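Local coordinates for GTP-binding protein (Pyrococcus horikoshii, PDB 1WXQ) that probably binds GTP and may hydrolyse nucleotide, as an Obg-type P-loop GTPase that also carries a TGS domain, at residues E230-K233 with R234-E238; T303-Q306 with E307-R311. All blocks are in the same frame, centred on the assembly; numbering follows the deposited sequence.

Interaction 1: E230-K233 with R234-E238; sequences EQIK and RLVRE
I232 and V236, one turn apart on helix 229-241, run alongside each other in the same direction, their CG2 methyls 4.1 Å apart (I232 CG2 to V236 CG2). Beneath them V236 N donates to I232 O at 2.9 Å in a nearly straight bond, 174° at the hydrogen. This flank is the close-packed one: I232 rests on P248 and V236 on V246 of strand 245-249, while L235, further round, packs on helix 127-147. The other flank is polar and much looser. R234 is extended as far as CD and then bends at chi3 (59°), which turns its guanidinium back over the preceding turn. There NH2 comes to 3.5 Å from Q231 CG, and Q231 CA lies over one face, towards the rim. The Q231 amide stands almost upright to that guanidinium, the planes 83° apart, and it is the aliphatic CG and CA of Q231, not the amide, that meet it. The charged groups stand apart: the opposite charges of E230 OE1 and R234 NH1 are 5.5 Å from each other, the like charges of K233 NZ and R237 NH2 5.7 Å. The helix is thus amphipathic: its apolar side packs on strand 245-249 and helix 127-147, while its exposed charges probably interact only weakly, at distances where solvent can screen them.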
loop_
_atom_site.group_PDB
_atom_site.type_symbol
_atom_site.label_atom_id
_atom_site.label_comp_id
_atom_site.label_asym_id
_atom_site.label_seq_id
_atom_site.Cartn_x
_atom_site.Cartn_y
_atom_site.Cartn_z
ATOM N N GLU A 230 20.495 18.031 1.904
ATOM C CA GLU A 230 21.485 17.185 2.558
ATOM C C GLU A 230 20.837 16.264 3.592
ATOM O O GLU A 230 21.134 15.080 3.694
ATOM C CB GLU A 230 22.511 18.092 3.237
ATOM C CG GLU A 230 23.609 17.300 3.948
ATOM C CD GLU A 230 24.704 18.247 4.385
ATOM O OE1 GLU A 230 24.396 19.241 5.029
ATOM O OE2 GLU A 230 25.863 17.983 4.072
ATOM N N GLN A 231 19.950 16.863 4.406
ATOM C CA GLN A 231 19.245 16.083 5.415
ATOM C C GLN A 231 18.353 15.018 4.776
ATOM O O GLN A 231 18.303 13.873 5.204
ATOM C CB GLN A 231 18.395 17.041 6.251
ATOM C CG GLN A 231 19.001 17.310 7.628
ATOM C CD GLN A 231 18.388 18.563 8.210
ATOM O OE1 GLN A 231 17.859 19.422 7.525
ATOM N NE2 GLN A 231 18.494 18.646 9.551
ATOM N N ILE A 232 17.606 15.459 3.747
ATOM C CA ILE A 232 16.688 14.547 3.074
ATOM C C ILE A 232 17.432 13.404 2.379
ATOM O O ILE A 232 17.164 12.230 2.602
ATOM C CB ILE A 232 15.887 15.349 2.048
ATOM C CG1 ILE A 232 14.938 16.316 2.759
ATOM C CG2 ILE A 232 15.032 14.396 1.191
ATOM C CD1 ILE A 232 14.334 17.346 1.803
ATOM N N LYS A 233 18.372 13.783 1.510
ATOM C CA LYS A 233 19.170 12.834 0.732
ATOM C C LYS A 233 19.877 11.833 1.633
ATOM O O LYS A 233 20.127 10.700 1.240
ATOM C CB LYS A 233 20.210 13.574 -0.122
ATOM C CG LYS A 233 21.053 12.651 -0.996
ATOM C CD LYS A 233 22.191 13.365 -1.748
ATOM C CE LYS A 233 21.758 13.920 -3.098
ATOM N NZ LYS A 233 20.801 15.070 -2.999
ATOM N N ARG A 234 20.187 12.242 2.853
ATOM C CA ARG A 234 20.923 11.361 3.745
ATOM C C ARG A 234 20.033 10.231 4.256
ATOM O O ARG A 234 20.426 9.074 4.338
ATOM C CB ARG A 234 21.427 12.199 4.919
ATOM C CG ARG A 234 22.313 11.400 5.870
ATOM C CD ARG A 234 22.874 12.274 6.997
ATOM N NE ARG A 234 21.782 12.876 7.773
ATOM C CZ ARG A 234 21.965 14.136 8.211
ATOM N NH1 ARG A 234 23.082 14.779 7.921
ATOM N NH2 ARG A 234 21.009 14.740 8.919
ATOM N N LEU A 235 18.804 10.618 4.646
ATOM C CA LEU A 235 17.862 9.628 5.149
ATOM C C LEU A 235 17.370 8.707 4.032
ATOM O O LEU A 235 17.190 7.510 4.213
ATOM C CB LEU A 235 16.678 10.370 5.772
ATOM C CG LEU A 235 15.521 9.433 6.126
ATOM C CD1 LEU A 235 15.830 8.558 7.343
ATOM C CD2 LEU A 235 14.230 10.182 6.455
ATOM N N VAL A 236 17.134 9.306 2.848
ATOM C CA VAL A 236 16.761 8.475 1.704
ATOM C C VAL A 236 17.817 7.399 1.429
ATOM O O VAL A 236 17.522 6.216 1.332
ATOM C CB VAL A 236 16.614 9.375 0.475
ATOM C CG1 VAL A 236 16.308 8.524 -0.758
ATOM C CG2 VAL A 236 15.492 10.371 0.687
ATOM N N ARG A 237 19.069 7.826 1.338
ATOM C CA ARG A 237 20.176 6.905 1.091
ATOM C C ARG A 237 20.299 5.796 2.120
ATOM O O ARG A 237 20.348 4.620 1.767
ATOM C CB ARG A 237 21.501 7.669 1.037
ATOM C CG ARG A 237 21.726 8.454 -0.235
ATOM C CD ARG A 237 22.204 7.582 -1.382
ATOM N NE ARG A 237 22.802 8.419 -2.420
ATOM C CZ ARG A 237 22.110 9.076 -3.344
ATOM N NH1 ARG A 237 20.783 8.986 -3.376
ATOM N NH2 ARG A 237 22.740 9.848 -4.216
ATOM N N GLU A 238 20.362 6.181 3.387
ATOM C CA GLU A 238 20.514 5.228 4.475
ATOM C C GLU A 238 19.399 4.181 4.454
ATOM O O GLU A 238 19.657 2.977 4.438
ATOM C CB GLU A 238 20.520 5.985 5.811
ATOM C CG GLU A 238 21.053 5.212 7.002
ATOM C CD GLU A 238 20.989 6.026 8.297
ATOM O OE1 GLU A 238 21.334 7.234 8.283
ATOM O OE2 GLU A 238 20.600 5.457 9.339
#

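Interaction 2: T303-Q306 with E307-R311; sequences TGVQ and EVINR
Q306 NE2 is held by two acceptors: it gives a weak hydrogen bond to N310 OD1, 3.3 Å long with 156° at the hydrogen, and another hydrogen bond to Y43 O on strand 39-47. N310 OD1 is shared in its turn, since it also accepts a weak bond from I45 N of the same strand. Q306 reaches forward because its chain, after leaving CB with CG anti to the backbone N, folds at chi2 (59°). The two amides are not coplanar; their planes are turned 55° from each other. Beside them the backbone N of N310 donates to Q306 O at 3.0 Å, one helical turn back. With an alanine in place of N310, I45 N is likely to lose this acceptor and the Q306 amide one of its two tethers, leaving it easier to turn. Round the helix from this polar pair, V305 CG1 approaches I309 CD1 at 4.4 Å, and both side chains touch A20 of helix 13-21. The first turn is closed by V308 N donating to G304 O at 3.1 Å, and the V308 side chain reaches F16 and I247. G304, at the N-cap, has a positive phi, which by itself favours glycine. The arrangement is that of a helix start with a glycine at the N-cap, followed by an i to i+4 amide pair that joins helix 305-316 to strand 39-47 of the GTPase sheet.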
loop_
_atom_site.group_PDB
_atom_site.type_symbol
_atom_site.label_atom_id
_atom_site.label_comp_id
_atom_site.label_asym_id
_atom_site.label_seq_id
_atom_site.Cartn_x
_atom_site.Cartn_y
_atom_site.Cartn_z
ATOM N N THR A 303 3.930 18.142 -3.567
ATOM C CA THR A 303 3.912 18.098 -2.115
ATOM C C THR A 303 4.420 16.758 -1.599
ATOM O O THR A 303 4.584 16.574 -0.394
ATOM C CB THR A 303 2.495 18.372 -1.562
ATOM O OG1 THR A 303 1.526 17.587 -2.286
ATOM C CG2 THR A 303 2.170 19.879 -1.685
ATOM N N GLY A 304 4.672 15.830 -2.518
ATOM C CA GLY A 304 5.199 14.537 -2.140
ATOM C C GLY A 304 4.171 13.559 -1.619
ATOM O O GLY A 304 4.378 12.339 -1.672
ATOM N N VAL A 305 3.059 14.082 -1.116
ATOM C CA VAL A 305 2.013 13.225 -0.579
ATOM C C VAL A 305 1.482 12.266 -1.624
ATOM O O VAL A 305 1.457 11.051 -1.413
ATOM C CB VAL A 305 0.853 14.046 -0.026
ATOM C CG1 VAL A 305 -0.275 13.121 0.403
ATOM C CG2 VAL A 305 1.347 14.895 1.156
ATOM N N GLN A 306 1.083 12.800 -2.768
ATOM C CA GLN A 306 0.537 11.954 -3.823
ATOM C C GLN A 306 1.518 10.882 -4.284
ATOM O O GLN A 306 1.114 9.761 -4.616
ATOM C CB GLN A 306 0.114 12.802 -5.018
ATOM C CG GLN A 306 -0.758 12.052 -6.019
ATOM C CD GLN A 306 -2.034 11.513 -5.396
ATOM O OE1 GLN A 306 -2.780 12.244 -4.738
ATOM N NE2 GLN A 306 -2.292 10.231 -5.603
ATOM N N GLU A 307 2.797 11.244 -4.313
ATOM C CA GLU A 307 3.878 10.348 -4.733
ATOM C C GLU A 307 3.948 9.134 -3.797
ATOM O O GLU A 307 4.040 7.985 -4.237
ATOM C CB GLU A 307 5.204 11.118 -4.689
ATOM C CG GLU A 307 6.324 10.541 -5.525
ATOM C CD GLU A 307 7.632 11.300 -5.326
ATOM O OE1 GLU A 307 7.574 12.551 -5.214
ATOM O OE2 GLU A 307 8.706 10.652 -5.289
ATOM N N VAL A 308 3.903 9.399 -2.497
ATOM C CA VAL A 308 3.953 8.331 -1.523
ATOM C C VAL A 308 2.819 7.324 -1.745
ATOM O O VAL A 308 3.060 6.115 -1.775
ATOM C CB VAL A 308 3.865 8.883 -0.094
ATOM C CG1 VAL A 308 3.718 7.735 0.892
ATOM C CG2 VAL A 308 5.111 9.703 0.222
ATOM N N ILE A 309 1.594 7.821 -1.918
ATOM C CA ILE A 309 0.443 6.942 -2.122
ATOM C C ILE A 309 0.544 6.120 -3.409
ATOM O O ILE A 309 0.155 4.947 -3.433
ATOM C CB ILE A 309 -0.873 7.746 -2.088
ATOM C CG1 ILE A 309 -1.059 8.343 -0.684
ATOM C CG2 ILE A 309 -2.041 6.854 -2.472
ATOM C CD1 ILE A 309 -2.221 9.301 -0.545
ATOM N N ASN A 310 1.083 6.715 -4.470
ATOM C CA ASN A 310 1.242 5.972 -5.712
ATOM C C ASN A 310 2.318 4.886 -5.517
ATOM O O ASN A 310 2.197 3.779 -6.057
ATOM C CB ASN A 310 1.642 6.903 -6.885
ATOM C CG ASN A 310 0.493 7.820 -7.360
ATOM O OD1 ASN A 310 -0.672 7.677 -6.947
ATOM N ND2 ASN A 310 0.826 8.766 -8.238
ATOM N N ARG A 311 3.362 5.182 -4.740
ATOM C CA ARG A 311 4.427 4.198 -4.537
ATOM C C ARG A 311 3.935 3.041 -3.701
ATOM O O ARG A 311 4.387 1.907 -3.882
ATOM C CB ARG A 311 5.677 4.834 -3.891
ATOM C CG ARG A 311 6.438 5.801 -4.806
ATOM C CD ARG A 311 6.951 5.116 -6.101
ATOM N NE ARG A 311 8.049 4.189 -5.844
ATOM C CZ ARG A 311 9.303 4.563 -5.584
ATOM N NH1 ARG A 311 9.630 5.847 -5.555
ATOM N NH2 ARG A 311 10.228 3.649 -5.334
#

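Overall arrangement
From the N terminus, strand 217-222 leads into helix 229-241, where interaction 1 spans consecutive turns; the chain then returns through strand 245-249, completing a beta-alpha-beta unit. After helices 251-258 and 291-296, interaction 2 forms at the start of helix 305-316. Each contact is local, between neighbouring turns, and closes no long loop; the two follow in series and neither nest nor cross. The centres of interactions 1 and 2 are about 17 Å apart. The nearest atoms of interactions 1 and 2 are about 9 Å apart, without touching. Strand 245-249 links them, since side chains of both pack on it. Interaction 1 further faces helix 127-147, whereas interaction 2 lies deeper, against helix 13-21 and strand 39-47.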